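Local structure of putative drug/sodium antiporter (Escherichia coli, 4Z3N) at residues S417-V421 / G434-A439. The protein is a MATE-family membrane transporter that moves the genotoxin colibactin, probably as a cation-coupled antiporter. Sequence-based numbering, arbitrary orientation.
With OLC ((2R)-2,3-dihydroxypropyl (9Z)-octadec-9-enoate), chain B.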
# COMPACT_ATOMS: atom_id res chain seq x y z
N SER A 417 2.98 -16.31 13.33
CA SER A 417 1.93 -16.93 12.53
C SER A 417 2.25 -18.32 12.01
O SER A 417 1.44 -19.25 12.18
CB SER A 417 1.60 -16.02 11.35
OG SER A 417 0.92 -14.86 11.78
N VAL A 418 3.40 -18.49 11.36
CA VAL A 418 3.74 -19.78 10.75
C VAL A 418 3.81 -20.92 11.77
O VAL A 418 3.11 -21.92 11.63
CB VAL A 418 5.06 -19.70 9.96
CG1 VAL A 418 5.59 -21.07 9.67
CG2 VAL A 418 4.85 -18.93 8.67
N PRO A 419 4.66 -20.79 12.81
CA PRO A 419 4.76 -21.87 13.81
C PRO A 419 3.46 -22.12 14.57
O PRO A 419 3.19 -23.26 14.93
CB PRO A 419 5.87 -21.38 14.76
CG PRO A 419 5.98 -19.89 14.51
CD PRO A 419 5.62 -19.70 13.06
N VAL A 420 2.68 -21.08 14.82
CA VAL A 420 1.42 -21.22 15.56
C VAL A 420 0.32 -21.84 14.70
O VAL A 420 -0.49 -22.64 15.18
CB VAL A 420 0.95 -19.84 16.13
CG1 VAL A 420 -0.54 -19.88 16.51
CG2 VAL A 420 1.80 -19.45 17.32
N VAL A 421 0.28 -21.49 13.42
CA VAL A 421 -0.68 -22.09 12.52
C VAL A 421 -0.40 -23.57 12.42
O VAL A 421 -1.32 -24.39 12.50
CB VAL A 421 -0.63 -21.47 11.11
CG1 VAL A 421 -1.21 -22.44 10.08
CG2 VAL A 421 -1.38 -20.16 11.10
N GLY A 434 -7.96 -23.51 12.84
CA GLY A 434 -6.61 -23.37 13.36
C GLY A 434 -5.80 -22.36 12.56
O GLY A 434 -5.02 -21.63 13.13
N VAL A 435 -5.97 -22.35 11.25
CA VAL A 435 -5.35 -21.34 10.42
C VAL A 435 -5.78 -19.94 10.86
O VAL A 435 -4.96 -19.08 11.17
CB VAL A 435 -5.71 -21.53 8.92
CG1 VAL A 435 -5.02 -20.46 8.07
CG2 VAL A 435 -5.36 -22.93 8.44
N TYR A 436 -7.10 -19.73 10.89
CA TYR A 436 -7.67 -18.45 11.27
C TYR A 436 -7.09 -17.93 12.59
O TYR A 436 -6.67 -16.76 12.68
CB TYR A 436 -9.18 -18.57 11.39
CG TYR A 436 -9.90 -18.96 10.14
CD1 TYR A 436 -9.32 -18.79 8.89
CD2 TYR A 436 -11.17 -19.51 10.21
CE1 TYR A 436 -10.02 -19.14 7.73
CE2 TYR A 436 -11.87 -19.86 9.07
CZ TYR A 436 -11.29 -19.68 7.84
OH TYR A 436 -12.02 -20.04 6.73
N PHE A 437 -7.05 -18.78 13.61
CA PHE A 437 -6.55 -18.33 14.90
C PHE A 437 -5.04 -18.10 14.85
O PHE A 437 -4.53 -17.11 15.36
CB PHE A 437 -6.91 -19.32 16.01
CG PHE A 437 -8.29 -19.14 16.55
CD1 PHE A 437 -8.61 -18.03 17.33
CD2 PHE A 437 -9.29 -20.07 16.28
CE1 PHE A 437 -9.90 -17.84 17.83
CE2 PHE A 437 -10.58 -19.90 16.77
CZ PHE A 437 -10.89 -18.78 17.55
N GLY A 438 -4.32 -19.03 14.22
CA GLY A 438 -2.88 -18.95 14.19
C GLY A 438 -2.43 -17.70 13.48
O GLY A 438 -1.54 -16.99 13.95
N ALA A 439 -3.08 -17.43 12.35
CA ALA A 439 -2.65 -16.38 11.44
C ALA A 439 -2.76 -14.99 12.07
O ALA A 439 -1.94 -14.12 11.80
CB ALA A 439 -3.46 -16.45 10.15
C18 OLC B . -1.15 -4.99 5.82
C10 OLC B . -6.47 -10.30 10.39
C9 OLC B . -6.97 -10.16 9.14
C17 OLC B . -2.27 -5.79 6.45
C11 OLC B . -4.98 -10.49 10.62
C8 OLC B . -8.31 -10.78 8.80
C24 OLC B . -0.66 -15.75 8.41
C16 OLC B . -1.68 -6.83 7.38
C12 OLC B . -4.19 -10.51 9.32
C7 OLC B . -8.75 -10.46 7.39
C15 OLC B . -2.78 -7.58 8.11
C13 OLC B . -2.90 -9.70 9.49
C6 OLC B . -8.01 -11.31 6.38
C14 OLC B . -2.43 -9.06 8.20
C5 OLC B . -8.00 -12.76 6.81
C4 OLC B . -6.85 -13.49 6.12
C3 OLC B . -5.56 -12.71 6.26
C2 OLC B . -4.35 -13.58 5.98
C21 OLC B . -1.40 -13.37 8.32
C1 OLC B . -3.14 -13.05 6.75
C22 OLC B . -0.23 -14.30 8.58
O19 OLC B . -3.02 -11.86 7.02
O25 OLC B . 0.35 -16.45 7.71
O23 OLC B . 0.81 -14.02 7.67
O20 OLC B . -2.22 -13.94 7.32
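Val421 and Gly438 meet where two helices pass close to one another, their CA atoms 4.2 Å apart. The CG2 methyl of Val421 lies against bare backbone, 3.5 Å from Ala439 N and also touching the carbonyl carbon of Gly438 and the O of Val435. With CG1 anti to the backbone N, CG2 stands anti to the carbonyl carbon and beside N, which turns it onto the peptide linking Gly438 to Ala439. Val420 reaches the same glycine with its CG1, 3.4 Å from Gly438 CA, so two valine methyls bear on a residue that presents only main chain. Looser apolar contacts border the site: Val421 CG1 lies 4.5 Å from Val435 CG2, and Val421 CG2 is 4.4 Å from Ala439 CB. One hydrogen bond crosses the interface, from Ser417 OG to Ala439 O at 3.0 Å. The serine approaches from above the carbonyl plane, 39° out of it, with a C=O...OG angle of 118°. Segments 417-421 and 434-439 belong to helices 417-427 and 432-453, consecutive in the chain and forming an antiparallel helical hairpin near the C-terminal end of the membrane-spanning helices of this MATE-family transporter, in a region predicted to be transmembrane. Their local axes run roughly antiparallel, at 146°, and come within 8.0 Å, with Gly438, which has no side chain, at the point where the two valines bear on the helix. A monoolein molecule borders the serine side of the junction: its glycerol carbon C24 packs on Ala439 CB, while C22 lies near Ser417 OG, and the lipid also hydrogen-bonds to His413 O. Further out, Ser441 OG pairs with Gly438 O, Val435 packs on Tyr277, Ile281 and Leu284 of helix 250-284, and Tyr436 extends to Tyr371, Gln375 and Met379 of helix 366-379.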